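Long-range contacts in azurocidin (Homo sapiens, PDB 1FY1), which kills many Gram-negative bacteria, attracts monocytes and fibroblasts and binds heparin, although it is built as a serine protease homologue: residues R10-L15 against Q124-G129; H32-M37 against L92-R97. The protein carries 2 engineered substitutions. All blocks are in the same frame, centred on the assembly; numbering follows the deposited sequence.

Interaction 1 (R10-L15 against Q124-G129); sequences RQFPFL and QVAGWG. With EOH (ethanol), chain E.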
loop_
_atom_site.group_PDB
_atom_site.type_symbol
_atom_site.label_atom_id
_atom_site.label_comp_id
_atom_site.label_asym_id
_atom_site.label_seq_id
_atom_site.Cartn_x
_atom_site.Cartn_y
_atom_site.Cartn_z
ATOM N N ARG A 10 10.207 0.985 13.236
ATOM C CA ARG A 10 9.942 -0.459 13.170
ATOM C C ARG A 10 8.585 -0.884 13.650
ATOM O O ARG A 10 8.414 -2.035 14.010
ATOM C CB ARG A 10 10.940 -1.287 13.954
ATOM C CG ARG A 10 12.361 -0.823 13.751
ATOM C CD ARG A 10 13.378 -1.804 14.302
ATOM N NE ARG A 10 13.169 -2.230 15.684
ATOM C CZ ARG A 10 13.601 -1.567 16.753
ATOM N NH1 ARG A 10 14.257 -0.413 16.618
ATOM N NH2 ARG A 10 13.377 -2.079 17.980
ATOM N N GLN A 11 7.636 0.017 13.697
ATOM C CA GLN A 11 6.307 -0.378 14.149
ATOM C C GLN A 11 5.573 -1.165 13.061
ATOM O O GLN A 11 4.727 -1.984 13.362
ATOM C CB GLN A 11 5.510 0.868 14.612
ATOM C CG GLN A 11 4.290 0.544 15.498
ATOM C CD GLN A 11 3.544 1.792 15.851
ATOM O OE1 GLN A 11 4.038 2.899 15.680
ATOM N NE2 GLN A 11 2.341 1.629 16.324
ATOM N N PHE A 12 5.920 -0.897 11.779
ATOM C CA PHE A 12 5.386 -1.515 10.563
ATOM C C PHE A 12 6.552 -1.745 9.625
ATOM O O PHE A 12 6.810 -0.987 8.724
ATOM C CB PHE A 12 4.447 -0.522 9.844
ATOM C CG PHE A 12 3.357 0.059 10.707
ATOM C CD1 PHE A 12 2.274 -0.703 11.142
ATOM C CD2 PHE A 12 3.366 1.409 11.059
ATOM C CE1 PHE A 12 1.256 -0.150 11.922
ATOM C CE2 PHE A 12 2.369 1.981 11.853
ATOM C CZ PHE A 12 1.302 1.197 12.280
ATOM N N PRO A 13 7.229 -2.814 9.833
ATOM C CA PRO A 13 8.394 -3.126 9.085
ATOM C C PRO A 13 8.216 -3.698 7.683
ATOM O O PRO A 13 9.204 -4.041 7.003
ATOM C CB PRO A 13 9.260 -4.021 9.978
ATOM C CG PRO A 13 8.423 -4.343 11.230
ATOM C CD PRO A 13 7.039 -3.700 11.028
ATOM N N PHE A 14 6.973 -3.822 7.267
ATOM C CA PHE A 14 6.621 -4.364 5.968
ATOM C C PHE A 14 6.484 -3.297 4.918
ATOM O O PHE A 14 6.486 -3.527 3.712
ATOM C CB PHE A 14 5.278 -5.139 6.089
ATOM C CG PHE A 14 4.188 -4.384 6.819
ATOM C CD1 PHE A 14 3.451 -3.354 6.221
ATOM C CD2 PHE A 14 3.860 -4.736 8.128
ATOM C CE1 PHE A 14 2.432 -2.689 6.912
ATOM C CE2 PHE A 14 2.838 -4.089 8.826
ATOM C CZ PHE A 14 2.131 -3.052 8.222
ATOM N N LEU A 15 6.381 -2.130 5.455
ATOM C CA LEU A 15 6.144 -0.929 4.729
ATOM C C LEU A 15 7.240 -0.491 3.770
ATOM O O LEU A 15 8.413 -0.395 4.123
ATOM C CB LEU A 15 5.878 0.142 5.785
ATOM C CG LEU A 15 4.813 1.120 5.360
ATOM C CD1 LEU A 15 3.511 0.334 5.115
ATOM C CD2 LEU A 15 4.621 2.160 6.460
ATOM N N GLN A 124 -6.236 -1.105 10.624
ATOM C CA GLN A 124 -5.323 0.045 10.684
ATOM C C GLN A 124 -4.708 0.252 9.327
ATOM O O GLN A 124 -4.514 -0.729 8.621
ATOM C CB GLN A 124 -4.142 -0.147 11.664
ATOM C CG GLN A 124 -4.526 -0.028 13.146
ATOM C CD GLN A 124 -3.336 -0.287 14.055
ATOM O OE1 GLN A 124 -2.434 -1.043 13.694
ATOM N NE2 GLN A 124 -3.312 0.374 15.220
ATOM N N VAL A 125 -4.390 1.502 9.003
ATOM C CA VAL A 125 -3.730 1.855 7.788
ATOM C C VAL A 125 -2.604 2.821 8.138
ATOM O O VAL A 125 -2.692 3.598 9.069
ATOM C CB VAL A 125 -4.677 2.272 6.692
ATOM C CG1 VAL A 125 -5.497 3.440 7.158
ATOM C CG2 VAL A 125 -3.934 2.617 5.420
ATOM N N ALA A 126 -1.496 2.745 7.444
ATOM C CA ALA A 126 -0.403 3.613 7.798
ATOM C C ALA A 126 0.411 4.071 6.623
ATOM O O ALA A 126 0.530 3.378 5.647
ATOM C CB ALA A 126 0.490 2.895 8.780
ATOM N N GLY A 127 0.982 5.267 6.737
ATOM C CA GLY A 127 1.806 5.800 5.679
ATOM C C GLY A 127 2.320 7.207 5.959
ATOM O O GLY A 127 2.007 7.836 6.967
ATOM N N TRP A 128 3.150 7.639 5.018
ATOM C CA TRP A 128 3.773 8.922 4.960
ATOM C C TRP A 128 2.985 9.896 4.096
ATOM O O TRP A 128 3.571 10.711 3.439
ATOM C CB TRP A 128 5.124 8.808 4.274
ATOM C CG TRP A 128 6.181 8.060 5.011
ATOM C CD1 TRP A 128 7.038 8.591 5.905
ATOM C CD2 TRP A 128 6.595 6.703 4.811
ATOM N NE1 TRP A 128 7.960 7.652 6.305
ATOM C CE2 TRP A 128 7.698 6.477 5.670
ATOM C CE3 TRP A 128 6.114 5.660 4.014
ATOM C CZ2 TRP A 128 8.318 5.244 5.759
ATOM C CZ3 TRP A 128 6.742 4.441 4.078
ATOM C CH2 TRP A 128 7.832 4.244 4.930
ATOM N N GLY A 129 1.689 9.769 3.994
ATOM C CA GLY A 129 0.922 10.653 3.143
ATOM C C GLY A 129 0.617 11.919 3.897
ATOM O O GLY A 129 0.894 11.999 5.080
HETATM C C1 EOH E . 12.872 1.857 10.560
HETATM C C2 EOH E . 13.853 1.752 11.753
HETATM O O EOH E . 11.465 1.835 10.970
#

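Interaction 2 (H32-M37 against L92-R97); sequences HARFVM and LLQLDR. With NAG (2-acetamido-2-deoxy-beta-D-glucopyranose), chain C.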
loop_
_atom_site.group_PDB
_atom_site.type_symbol
_atom_site.label_atom_id
_atom_site.label_comp_id
_atom_site.label_asym_id
_atom_site.label_seq_id
_atom_site.Cartn_x
_atom_site.Cartn_y
_atom_site.Cartn_z
ATOM N N HIS A 32 6.785 -10.768 -0.153
ATOM C CA HIS A 32 7.677 -11.849 -0.498
ATOM C C HIS A 32 9.066 -11.232 -0.598
ATOM O O HIS A 32 9.194 -10.091 -1.006
ATOM C CB HIS A 32 7.237 -12.432 -1.852
ATOM C CG HIS A 32 8.156 -13.509 -2.378
ATOM N ND1 HIS A 32 7.936 -14.859 -2.106
ATOM C CD2 HIS A 32 9.290 -13.427 -3.132
ATOM C CE1 HIS A 32 8.896 -15.545 -2.696
ATOM N NE2 HIS A 32 9.726 -14.718 -3.307
ATOM N N ALA A 33 10.111 -11.937 -0.232
ATOM C CA ALA A 33 11.469 -11.350 -0.278
ATOM C C ALA A 33 11.876 -10.696 -1.571
ATOM O O ALA A 33 12.938 -10.069 -1.656
ATOM C CB ALA A 33 12.532 -12.386 0.045
ATOM N N ARG A 34 11.030 -10.811 -2.583
ATOM C CA ARG A 34 11.377 -10.250 -3.872
ATOM C C ARG A 34 10.218 -9.459 -4.489
ATOM O O ARG A 34 10.310 -8.902 -5.571
ATOM C CB ARG A 34 11.816 -11.449 -4.706
ATOM C CG ARG A 34 12.498 -11.162 -6.014
ATOM C CD ARG A 34 12.836 -12.475 -6.676
ATOM N NE ARG A 34 14.021 -13.128 -6.136
ATOM C CZ ARG A 34 15.227 -13.012 -6.724
ATOM N NH1 ARG A 34 15.398 -12.284 -7.835
ATOM N NH2 ARG A 34 16.288 -13.635 -6.202
ATOM N N PHE A 35 9.108 -9.343 -3.765
ATOM C CA PHE A 35 7.992 -8.572 -4.295
ATOM C C PHE A 35 7.390 -7.583 -3.322
ATOM O O PHE A 35 7.381 -7.818 -2.119
ATOM C CB PHE A 35 6.874 -9.490 -4.769
ATOM C CG PHE A 35 7.310 -10.310 -5.929
ATOM C CD1 PHE A 35 7.963 -11.526 -5.731
ATOM C CD2 PHE A 35 7.059 -9.865 -7.228
ATOM C CE1 PHE A 35 8.340 -12.300 -6.827
ATOM C CE2 PHE A 35 7.411 -10.642 -8.331
ATOM C CZ PHE A 35 8.048 -11.867 -8.122
ATOM N N VAL A 36 6.825 -6.519 -3.907
ATOM C CA VAL A 36 6.182 -5.453 -3.169
ATOM C C VAL A 36 4.873 -5.270 -3.851
ATOM O O VAL A 36 4.842 -5.220 -5.084
ATOM C CB VAL A 36 6.990 -4.107 -3.180
ATOM C CG1 VAL A 36 6.157 -2.921 -2.743
ATOM C CG2 VAL A 36 8.172 -4.145 -2.227
ATOM N N MET A 37 3.808 -5.243 -3.044
ATOM C CA MET A 37 2.454 -5.086 -3.541
ATOM C C MET A 37 2.087 -3.612 -3.472
ATOM O O MET A 37 2.387 -2.928 -2.524
ATOM C CB MET A 37 1.504 -6.001 -2.752
ATOM C CG MET A 37 0.109 -6.042 -3.297
ATOM S SD MET A 37 -0.982 -7.086 -2.279
ATOM C CE MET A 37 -0.863 -6.382 -0.618
ATOM N N LEU A 92 2.170 -5.767 -8.718
ATOM C CA LEU A 92 3.299 -6.332 -8.004
ATOM C C LEU A 92 4.603 -5.962 -8.658
ATOM O O LEU A 92 4.736 -6.047 -9.879
ATOM C CB LEU A 92 3.286 -7.866 -7.932
ATOM C CG LEU A 92 2.072 -8.503 -7.249
ATOM C CD1 LEU A 92 2.137 -10.008 -7.448
ATOM C CD2 LEU A 92 2.130 -8.224 -5.748
ATOM N N LEU A 93 5.564 -5.606 -7.816
ATOM C CA LEU A 93 6.888 -5.229 -8.237
ATOM C C LEU A 93 7.890 -6.255 -7.841
ATOM O O LEU A 93 7.970 -6.683 -6.688
ATOM C CB LEU A 93 7.345 -3.898 -7.609
ATOM C CG LEU A 93 6.287 -2.801 -7.665
ATOM C CD1 LEU A 93 6.810 -1.559 -6.951
ATOM C CD2 LEU A 93 5.936 -2.478 -9.115
ATOM N N GLN A 94 8.671 -6.622 -8.832
ATOM C CA GLN A 94 9.721 -7.560 -8.631
ATOM C C GLN A 94 10.977 -6.757 -8.490
ATOM O O GLN A 94 11.306 -5.950 -9.382
ATOM C CB GLN A 94 9.868 -8.535 -9.807
ATOM C CG GLN A 94 10.841 -9.663 -9.458
ATOM C CD GLN A 94 11.223 -10.493 -10.661
ATOM O OE1 GLN A 94 10.753 -10.253 -11.786
ATOM N NE2 GLN A 94 12.102 -11.463 -10.426
ATOM N N LEU A 95 11.641 -6.999 -7.371
ATOM C CA LEU A 95 12.898 -6.380 -6.971
ATOM C C LEU A 95 14.104 -6.989 -7.699
ATOM O O LEU A 95 14.168 -8.191 -7.984
ATOM C CB LEU A 95 13.065 -6.514 -5.418
ATOM C CG LEU A 95 11.811 -6.123 -4.617
ATOM C CD1 LEU A 95 12.071 -6.375 -3.140
ATOM C CD2 LEU A 95 11.424 -4.660 -4.867
ATOM N N ASP A 96 15.093 -6.165 -7.956
ATOM C CA ASP A 96 16.312 -6.598 -8.620
ATOM C C ASP A 96 17.050 -7.712 -7.869
ATOM O O ASP A 96 17.870 -8.434 -8.434
ATOM C CB ASP A 96 17.247 -5.380 -8.827
ATOM C CG ASP A 96 17.545 -4.590 -7.561
ATOM O OD1 ASP A 96 16.831 -3.695 -7.129
ATOM O OD2 ASP A 96 18.622 -5.017 -6.941
ATOM N N ARG A 97 16.755 -7.863 -6.579
ATOM C CA ARG A 97 17.406 -8.881 -5.766
ATOM C C ARG A 97 16.665 -9.124 -4.447
ATOM O O ARG A 97 15.818 -8.335 -4.054
ATOM C CB ARG A 97 18.819 -8.435 -5.487
ATOM C CG ARG A 97 18.877 -7.258 -4.523
ATOM C CD ARG A 97 20.220 -6.549 -4.592
ATOM N NE ARG A 97 20.456 -5.689 -3.450
ATOM C CZ ARG A 97 20.036 -4.436 -3.355
ATOM N NH1 ARG A 97 19.342 -3.840 -4.323
ATOM N NH2 ARG A 97 20.312 -3.760 -2.248
HETATM C C1 NAG C . 22.020 -7.903 2.898
HETATM C C2 NAG C . 23.487 -8.270 2.585
HETATM C C3 NAG C . 24.205 -7.115 1.807
HETATM C C4 NAG C . 23.391 -6.316 0.748
HETATM C C5 NAG C . 22.101 -5.898 1.477
HETATM C C6 NAG C . 21.163 -4.949 0.706
HETATM C C7 NAG C . 25.054 -9.409 4.184
HETATM C C8 NAG C . 25.872 -9.068 5.456
HETATM N N2 NAG C . 24.224 -8.407 3.865
HETATM O O3 NAG C . 25.363 -7.653 1.215
HETATM O O4 NAG C . 24.141 -5.152 0.217
HETATM O O5 NAG C . 21.475 -7.151 1.827
HETATM O O6 NAG C . 20.499 -5.621 -0.393
HETATM O O7 NAG C . 25.513 -10.091 3.265
#

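Interaction 1 (R10-L15 against Q124-G129)
Phe12 and Leu15 lean on Ala126 and Trp128, and this packing is one place where the two beta barrels of the trypsin fold meet through side chains, without strand pairing between the two segments. The loop 10-15 runs into strand 15-20 of the N-terminal barrel, whereas 124-129 leaves strand 122-127 of the second barrel. The dense part is apolar. The methyl CB of Ala126 sits over one face of the Phe12 ring, 4.0 Å from its centroid and 21° off the ring normal, a CH-pi contact displaced toward the CE2 rim. CB of Gln11 lies over the opposite face, also offset toward the rim. With CG lying beside the backbone N and anti to the carbonyl carbon (chi1 -53°), the ring reaches across to the strand. Three residues further on, Leu15 meets Trp128 from the opposite direction: its CD2 branch comes obliquely onto the six-membered ring, 3.9 Å from CZ3. The indole is held at its other end by a hydrogen bond from NE1 to the carbonyl of Tyr58. A type I turn, Phe12 to Leu15, brings both apolar residues to the same partner segment, one at the strand and one just past its end, although its bond from Leu15 N to Phe12 O is weak at 3.5 Å.

Toward solvent the packing thins. Gln124 crosses Phe12 at about a right angle, its OE1 at the ring edge and 4.2 Å from CE1, with the amide plane turned 73° from the ring. That amide serves another purpose, because NE2 is bonded to OD1 of Asn145, a glycosylation site. Arg10 stands exposed beyond the contact, and there its backbone N donates to O of an ethanol molecule, probably from the crystallisation liquor, at 2.7 Å.

Interaction 2 (H32-M37 against L92-R97)
Val36 and Leu93 form the hydrogen-bonded pair at the middle of an antiparallel junction between strands 35-38 and 91-95, neighbours in the N-terminal barrel of the chymotrypsin-like fold; strand 35-38 belongs to the region 20-44, which possesses antibiotic activity. Backbone bonds come first. Leu93 N gives to Val36 O at 2.9 Å, and the return bond from Val36 N reaches Leu93 O at 3.0 Å. A third, nearly straight at 175°, runs from Leu95 N to Arg34 O over 2.9 Å. Close CA-H...O approaches, such as Phe35 CA to Leu93 O, add to this seam.

Apolar packing divides between the two faces of the sheet. One carries Val36 and Leu93, and beside them CG2 of Val36 lies 4.2 Å from CD2 of Leu95. The other carries Phe35, Gln94, Met37 and Leu92, where Leu92 CD2 meets Met37 CB at 3.8 Å. Helix 210-218 covers this side through Val216 and Leu217. Phe35 lies obliquely to Gln94, placing CE2 3.6 Å from Gln94 CB; ring and amide planes are only 15° apart. The glutamine is extended, CG anti to the backbone N (chi1 -171°), and its buried OE1 is satisfied by Ser75 OG, while the methylenes of Arg34 run alongside it in the same direction.

Charged and sugar contacts gather at the end of 92-97. Arg97 NH1 makes a salt bridge with Asp96 OD2 at 3.0 Å, on the syn lone pair and within the guanidinium plane, and also bonds to Thr70 O. Arg97 NH2 meets O6 of an N-acetylglucosamine, with a weaker bond from NE. The chemistry thus implies a division of labour: backbone bonds and hydrocarbon fix the strands, while the salt bridge and the sugar contact lie at the end of the junction.

Both contacts are largely buried, yet they work at different levels of the same fold. Interaction 2 is part of the wall of the N-terminal barrel and holds two of its strands together by main-chain bonding. Interaction 1 joins that barrel to the second one, and there the cohesion comes from aromatic and aliphatic side chains. Their centres are about 17 Å apart and their nearest atoms about 6 Å, so they do not touch; in sequence interaction 2 is nested within the loop that interaction 1 closes. The larger buried surface belongs to interaction 2, 555 against 251 Å². The more exposed polar groups lie at the margins: an amide bonded to a glycosylation-site asparagine in one, a salt bridge and sugar in the other.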